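Local coordinates for DNA primase (Helicobacter pylori, PDB 4EHS), which synthesises the short RNA primers used in DNA replication and stimulates the DnaB helicase, the present chain being its C-terminal, helicase-binding domain, at residues R39-L42 with L47-L50; S57-H62 with L105-R110; G95-L100 with G142-I147. All blocks are in the same frame, centred on the assembly; numbering follows the deposited sequence.

Contact 1: residues R39-L42 with L47-L50; sequences RYLL and LLDL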
# COMPACT_ATOMS: atom_id res chain seq x y z
N ARG A 39 -5.88 -19.93 -0.50
CA ARG A 39 -7.02 -20.89 -0.66
C ARG A 39 -8.38 -20.16 -0.47
O ARG A 39 -9.40 -20.39 -1.20
CB ARG A 39 -6.82 -22.06 0.34
CG ARG A 39 -8.03 -23.04 0.14
CD ARG A 39 -8.06 -23.65 -1.26
NE ARG A 39 -9.16 -24.64 -1.14
CZ ARG A 39 -8.92 -25.91 -0.83
NH1 ARG A 39 -7.67 -26.40 -0.88
NH2 ARG A 39 -9.99 -26.71 -0.58
N TYR A 40 -8.44 -19.28 0.53
CA TYR A 40 -9.64 -18.44 0.71
C TYR A 40 -9.90 -17.61 -0.55
O TYR A 40 -11.06 -17.51 -1.00
CB TYR A 40 -9.46 -17.44 1.82
CG TYR A 40 -9.86 -17.95 3.21
CD1 TYR A 40 -11.19 -18.03 3.57
CD2 TYR A 40 -8.89 -18.33 4.13
CE1 TYR A 40 -11.58 -18.47 4.86
CE2 TYR A 40 -9.26 -18.77 5.42
CZ TYR A 40 -10.63 -18.88 5.76
OH TYR A 40 -11.00 -19.31 7.02
N LEU A 41 -8.86 -16.97 -1.09
CA LEU A 41 -9.03 -16.19 -2.37
C LEU A 41 -9.47 -17.06 -3.56
O LEU A 41 -10.25 -16.60 -4.42
CB LEU A 41 -7.72 -15.51 -2.76
CG LEU A 41 -7.09 -14.77 -1.57
CD1 LEU A 41 -5.84 -14.15 -2.17
CD2 LEU A 41 -7.92 -13.66 -0.91
N LEU A 42 -9.01 -18.30 -3.61
CA LEU A 42 -9.46 -19.21 -4.67
C LEU A 42 -10.94 -19.58 -4.52
O LEU A 42 -11.65 -19.82 -5.54
CB LEU A 42 -8.61 -20.50 -4.63
CG LEU A 42 -7.23 -20.30 -5.28
CD1 LEU A 42 -6.37 -21.52 -4.82
CD2 LEU A 42 -7.28 -20.26 -6.83
N LEU A 47 -13.11 -12.04 -1.87
CA LEU A 47 -12.02 -11.85 -0.91
C LEU A 47 -10.70 -11.36 -1.55
O LEU A 47 -9.92 -10.68 -0.87
CB LEU A 47 -11.72 -13.14 -0.13
CG LEU A 47 -12.96 -13.67 0.56
CD1 LEU A 47 -12.63 -14.97 1.31
CD2 LEU A 47 -13.58 -12.70 1.55
N LEU A 48 -10.44 -11.73 -2.81
CA LEU A 48 -9.29 -11.21 -3.55
C LEU A 48 -9.49 -9.68 -3.69
O LEU A 48 -8.55 -8.91 -3.52
CB LEU A 48 -9.17 -11.88 -4.92
CG LEU A 48 -7.95 -11.34 -5.75
CD1 LEU A 48 -6.62 -11.64 -5.05
CD2 LEU A 48 -7.98 -12.06 -7.09
N ASP A 49 -10.72 -9.25 -4.02
CA ASP A 49 -10.99 -7.79 -4.13
C ASP A 49 -10.54 -7.05 -2.87
O ASP A 49 -9.87 -6.03 -2.94
CB ASP A 49 -12.48 -7.53 -4.38
CG ASP A 49 -13.03 -8.26 -5.64
OD1 ASP A 49 -12.28 -8.75 -6.52
OD2 ASP A 49 -14.28 -8.38 -5.70
N LEU A 50 -10.91 -7.58 -1.70
CA LEU A 50 -10.49 -6.99 -0.44
C LEU A 50 -8.97 -7.06 -0.31
O LEU A 50 -8.28 -6.06 0.03
CB LEU A 50 -11.13 -7.76 0.73
CG LEU A 50 -10.69 -7.23 2.10
CD1 LEU A 50 -11.13 -5.80 2.29
CD2 LEU A 50 -11.25 -8.12 3.21
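Leu41 and Leu48 mark the closest approach of the two segments, CA to CA 5.1 Å, where helix 30-43 gives way almost at once to helix 45-51. Each helix contributes two side chains, Tyr40 and Leu41 from one, Leu47 and Leu48 from the other. Leu41 does most of the touching, using both methyl branches: CD1 meets Leu48 CD1 at 3.9 Å, the two side chains standing at about a right angle, while CD2 rests on the backbone of the second helix, 3.6 Å from Leu47 O, and on Leu47 CB. The rotation that makes this possible sets Leu41 CG beside its backbone N and opposite the carbonyl carbon (chi1 -48°), and the two methyls then serve neighbouring residues. Leu47 reaches the other way, its CD1 lying 3.8 Å from Tyr40 O and near Tyr40 CB, oblique to the aromatic ring. The phenol is engaged elsewhere, its OH hydrogen-bonded to Lys92 N. Phe67 of helix 64-71 packs on Leu41 and Leu48, and Ile127 of the second subunit on Leu48. With no hydrogen bond between the segments, van der Waals contact of leucine methyls with one another, Tyr40 CB and two carbonyl oxygens holds this corner between consecutive helices.

Contact 2: residues S57-H62 with L105-R110; sequences SGVFLH and LRYFER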
# COMPACT_ATOMS: atom_id res chain seq x y z
N SER A 57 1.94 -9.36 -4.39
CA SER A 57 2.76 -10.50 -4.64
C SER A 57 4.06 -10.57 -3.80
O SER A 57 4.39 -11.63 -3.26
CB SER A 57 3.06 -10.50 -6.14
OG SER A 57 3.97 -11.49 -6.43
N GLY A 58 4.78 -9.44 -3.65
CA GLY A 58 5.99 -9.33 -2.80
C GLY A 58 5.90 -9.78 -1.35
O GLY A 58 6.92 -10.12 -0.75
N VAL A 59 4.69 -9.84 -0.81
CA VAL A 59 4.46 -10.16 0.57
C VAL A 59 4.77 -11.64 0.81
O VAL A 59 5.30 -12.00 1.86
CB VAL A 59 3.02 -9.84 1.00
CG1 VAL A 59 2.80 -10.25 2.44
CG2 VAL A 59 2.76 -8.34 0.94
N PHE A 60 4.51 -12.44 -0.21
CA PHE A 60 4.63 -13.93 -0.12
C PHE A 60 6.06 -14.38 -0.27
O PHE A 60 6.72 -14.01 -1.24
CB PHE A 60 3.77 -14.58 -1.22
CG PHE A 60 2.30 -14.37 -1.01
CD1 PHE A 60 1.58 -15.30 -0.21
CD2 PHE A 60 1.60 -13.26 -1.54
CE1 PHE A 60 0.23 -15.11 0.06
CE2 PHE A 60 0.23 -13.08 -1.26
CZ PHE A 60 -0.47 -14.01 -0.47
N LEU A 61 6.53 -15.18 0.68
CA LEU A 61 7.87 -15.79 0.63
C LEU A 61 7.85 -17.23 0.14
O LEU A 61 8.93 -17.76 -0.21
CB LEU A 61 8.55 -15.73 1.99
CG LEU A 61 8.59 -14.37 2.69
CD1 LEU A 61 9.50 -14.39 3.91
CD2 LEU A 61 9.00 -13.32 1.69
N HIS A 62 6.67 -17.84 0.08
CA HIS A 62 6.57 -19.27 -0.28
C HIS A 62 5.69 -19.53 -1.42
O HIS A 62 5.93 -20.49 -2.17
CB HIS A 62 6.12 -20.10 0.92
CG HIS A 62 7.04 -19.99 2.09
ND1 HIS A 62 8.26 -20.63 2.13
CD2 HIS A 62 6.93 -19.26 3.26
CE1 HIS A 62 8.88 -20.29 3.29
NE2 HIS A 62 8.08 -19.50 3.99
N LEU A 105 0.58 -8.98 9.77
CA LEU A 105 1.30 -8.84 11.07
C LEU A 105 2.67 -9.50 10.99
O LEU A 105 3.70 -8.84 11.31
CB LEU A 105 0.48 -9.37 12.27
CG LEU A 105 1.16 -9.38 13.65
CD1 LEU A 105 1.32 -7.99 14.22
CD2 LEU A 105 0.41 -10.24 14.64
N ARG A 106 2.74 -10.75 10.54
CA ARG A 106 4.05 -11.35 10.25
C ARG A 106 5.02 -10.59 9.37
O ARG A 106 6.22 -10.45 9.71
CB ARG A 106 3.92 -12.78 9.75
CG ARG A 106 3.31 -13.57 10.92
CD ARG A 106 3.51 -15.03 10.71
NE ARG A 106 2.99 -15.83 11.86
CZ ARG A 106 2.94 -17.17 11.77
NH1 ARG A 106 3.39 -17.77 10.67
NH2 ARG A 106 2.45 -17.87 12.75
N TYR A 107 4.51 -10.03 8.29
CA TYR A 107 5.33 -9.19 7.42
C TYR A 107 5.94 -8.02 8.23
O TYR A 107 7.13 -7.75 8.15
CB TYR A 107 4.45 -8.64 6.28
CG TYR A 107 5.18 -7.63 5.45
CD1 TYR A 107 5.95 -8.02 4.35
CD2 TYR A 107 5.09 -6.28 5.76
CE1 TYR A 107 6.65 -7.09 3.58
CE2 TYR A 107 5.80 -5.35 5.01
CZ TYR A 107 6.53 -5.75 3.91
OH TYR A 107 7.22 -4.77 3.18
N PHE A 108 5.14 -7.32 8.99
CA PHE A 108 5.65 -6.16 9.75
C PHE A 108 6.56 -6.57 10.92
O PHE A 108 7.54 -5.84 11.23
CB PHE A 108 4.54 -5.24 10.23
CG PHE A 108 3.96 -4.39 9.13
CD1 PHE A 108 4.69 -3.34 8.58
CD2 PHE A 108 2.69 -4.63 8.65
CE1 PHE A 108 4.15 -2.55 7.56
CE2 PHE A 108 2.12 -3.82 7.66
CZ PHE A 108 2.85 -2.80 7.08
N GLU A 109 6.31 -7.75 11.51
CA GLU A 109 7.24 -8.23 12.54
C GLU A 109 8.62 -8.48 11.93
O GLU A 109 9.65 -8.08 12.51
CB GLU A 109 6.62 -9.48 13.23
CG GLU A 109 5.51 -9.12 14.22
CD GLU A 109 4.82 -10.36 14.83
OE1 GLU A 109 4.93 -11.45 14.22
OE2 GLU A 109 4.18 -10.22 15.92
N ARG A 110 8.68 -9.10 10.74
CA ARG A 110 9.91 -9.24 10.02
C ARG A 110 10.57 -7.88 9.69
O ARG A 110 11.80 -7.77 9.71
CB ARG A 110 9.73 -10.01 8.71
CG ARG A 110 9.45 -11.50 8.93
CD ARG A 110 9.49 -12.31 7.63
NE ARG A 110 8.73 -11.83 6.48
CZ ARG A 110 7.42 -12.06 6.26
NH1 ARG A 110 6.69 -12.73 7.14
NH2 ARG A 110 6.86 -11.61 5.14
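Val59 and Tyr107 make the apolar part of the contact between loop segment 57-62 and helix 96-117, Val59 CG1 lying 4.3 Å from Tyr107 CD1, oblique to the ring. Ile147 packs on both residues as well, and the Tyr107 hydroxyl is hydrogen-bonded to Glu149. The second kind of interaction belongs to the flat guanidinium of Arg110. Leu61 CD1 comes over one face, 3.6 Å above the plane and off-centre, with Arg110 NE its nearest atom at 3.7 Å; the CA of Tyr107, one helical turn back, lies against the opposite face. Leu61 and Arg110 approach each other from opposite directions, and a bend in the arginine chain (chi3 -49°) turns the group back across Tyr107. Third comes a polar proximity: Arg110 NH2 stands 3.7 Å from Val59 O, tilted from the guanidinium plane and not a hydrogen bond. Within the loop, Phe60 N bonds to Ser57 O at 3.2 Å, closing the 3-10 turn, while the carboxylate of Glu34 takes the backbone N-H groups of Leu61 and His62. The guanidinium thus lies between Leu61 CD1 and Tyr107 CA, one on each face, and its positive charge, close to the Val59 carbonyl, probably adds modest electrostatic attraction to van der Waals contact.

Contact 3: residues G95-L100 with G142-I147; sequences GFEKEL and GELVAI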
# COMPACT_ATOMS: atom_id res chain seq x y z
N GLY A 95 -13.69 -16.48 8.56
CA GLY A 95 -12.35 -16.70 9.07
C GLY A 95 -11.24 -16.05 8.27
O GLY A 95 -10.11 -16.01 8.76
N PHE A 96 -11.55 -15.52 7.06
CA PHE A 96 -10.51 -15.00 6.16
C PHE A 96 -9.72 -13.80 6.75
O PHE A 96 -8.47 -13.75 6.68
CB PHE A 96 -11.14 -14.47 4.89
CG PHE A 96 -10.15 -13.83 3.95
CD1 PHE A 96 -9.10 -14.59 3.41
CD2 PHE A 96 -10.23 -12.43 3.68
CE1 PHE A 96 -8.17 -13.99 2.56
CE2 PHE A 96 -9.30 -11.85 2.84
CZ PHE A 96 -8.28 -12.60 2.31
N GLU A 97 -10.46 -12.79 7.23
CA GLU A 97 -9.77 -11.60 7.66
C GLU A 97 -8.79 -11.82 8.79
O GLU A 97 -7.76 -11.16 8.82
CB GLU A 97 -10.76 -10.49 8.04
CG GLU A 97 -11.30 -9.94 6.77
CD GLU A 97 -12.20 -8.73 6.98
OE1 GLU A 97 -11.96 -7.96 7.97
OE2 GLU A 97 -13.07 -8.52 6.08
N LYS A 98 -9.07 -12.72 9.72
CA LYS A 98 -8.08 -13.03 10.78
C LYS A 98 -6.79 -13.62 10.19
O LYS A 98 -5.71 -13.28 10.64
CB LYS A 98 -8.69 -14.00 11.77
CG LYS A 98 -7.76 -14.48 12.85
CD LYS A 98 -8.33 -15.79 13.40
CE LYS A 98 -7.76 -16.19 14.75
NZ LYS A 98 -6.66 -17.18 14.60
N GLU A 99 -6.88 -14.47 9.16
CA GLU A 99 -5.67 -15.03 8.58
C GLU A 99 -4.99 -13.98 7.72
O GLU A 99 -3.77 -13.97 7.70
CB GLU A 99 -5.98 -16.22 7.65
CG GLU A 99 -6.86 -17.34 8.24
CD GLU A 99 -6.39 -17.86 9.58
OE1 GLU A 99 -5.22 -17.61 9.95
OE2 GLU A 99 -7.22 -18.52 10.29
N LEU A 100 -5.75 -13.09 7.05
CA LEU A 100 -5.07 -12.02 6.27
C LEU A 100 -4.32 -11.10 7.28
O LEU A 100 -3.12 -10.71 7.07
CB LEU A 100 -6.10 -11.24 5.41
CG LEU A 100 -5.47 -10.08 4.64
CD1 LEU A 100 -4.36 -10.46 3.65
CD2 LEU A 100 -6.65 -9.35 3.96
N GLY A 142 -7.10 -5.36 15.74
CA GLY A 142 -8.04 -5.89 14.73
C GLY A 142 -8.22 -5.14 13.40
O GLY A 142 -9.16 -5.47 12.65
N GLU A 143 -7.39 -4.13 13.11
CA GLU A 143 -7.53 -3.35 11.87
C GLU A 143 -6.63 -3.92 10.79
O GLU A 143 -5.50 -4.27 11.07
CB GLU A 143 -7.05 -1.89 11.98
CG GLU A 143 -7.55 -0.98 13.08
CD GLU A 143 -7.18 0.45 12.77
OE1 GLU A 143 -6.93 0.75 11.57
OE2 GLU A 143 -7.16 1.29 13.70
N LEU A 144 -7.06 -3.91 9.53
CA LEU A 144 -6.17 -4.29 8.46
C LEU A 144 -5.32 -3.07 8.12
O LEU A 144 -5.77 -1.89 8.25
CB LEU A 144 -6.97 -4.72 7.21
CG LEU A 144 -7.52 -6.12 7.31
CD1 LEU A 144 -8.60 -6.50 6.28
CD2 LEU A 144 -6.31 -7.04 7.10
N VAL A 145 -4.10 -3.31 7.68
CA VAL A 145 -3.17 -2.21 7.33
C VAL A 145 -2.49 -2.67 6.06
O VAL A 145 -2.11 -3.84 5.95
CB VAL A 145 -2.08 -1.98 8.43
CG1 VAL A 145 -1.13 -0.85 8.08
CG2 VAL A 145 -2.77 -1.69 9.77
N ALA A 146 -2.37 -1.77 5.09
CA ALA A 146 -1.73 -2.04 3.80
C ALA A 146 -0.23 -2.14 3.89
O ALA A 146 0.41 -1.37 4.63
CB ALA A 146 -2.11 -0.91 2.83
N ILE A 147 0.37 -3.06 3.14
CA ILE A 147 1.82 -3.08 2.88
C ILE A 147 2.19 -2.35 1.58
O ILE A 147 2.06 -2.93 0.46
CB ILE A 147 2.29 -4.56 2.72
CG1 ILE A 147 1.88 -5.30 3.97
CG2 ILE A 147 3.78 -4.67 2.32
CD1 ILE A 147 2.01 -6.82 3.88
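Leu100, which meets Leu144 across the contact, also sets its CB over one face of the Phe96 ring, 4.0 Å above the plane and displaced toward the rim; the same ring meets that of Tyr40 with the planes at about 60°. The other flat group is the carboxylate of Glu97, whose OE1 lies 4.0 Å from Leu144 CD1, a van der Waals touch between side chains that cross at roughly a right angle. Leu144 carries the contact from the C-terminal side. Leu144 CD2 meets Leu100 CD2 at 3.9 Å and Leu100 CG nearly as closely, again with the side chains almost perpendicular. Leu100 extends with CG opposite the backbone N (chi1 177°), which carries its CD2 methyl out to the incoming leucine. Before this, Gly142 closes helix 122-140 in a Schellman motif, its positive phi of 86° turning the chain out of the helix and into the extended run that delivers Leu144. That run lies between helices: Leu144 packs on Arg101 and Ile104 of helix 96-117, Val145 turns to Ala135, Lys138 and Leu139 of helix 122-140, Ile147 forms backbone hydrogen bonds with Tyr54 in the loop after helix 45-51, and Ala146 touches Ala146 of the second subunit.

Helix 96-117 is the common thread, supplying a segment to contacts 2 and 3 and packing against contact 1. Contacts 1 and 3, with centres 12 Å apart, merge through Phe96: its CD1 lies 3.3 Å from Tyr40 CB and its CZ 3.4 Å from Leu41 CD2. Contacts 2 and 3, 13 Å apart between centres, are joined by Ile147, whose CG2 lies 3.4 Å from Tyr107 CZ. Contacts 1 and 2 stay separate, their centres about 17 Å and their nearest atoms about 6 Å apart. Primase activity resides in the central core domain, which this chain lacks; here, a bound beta-mercaptoethanol, probably from crystallisation, lies about 4 Å from the side chain of Leu48, and contacts 1 and 3 both reach the second subunit.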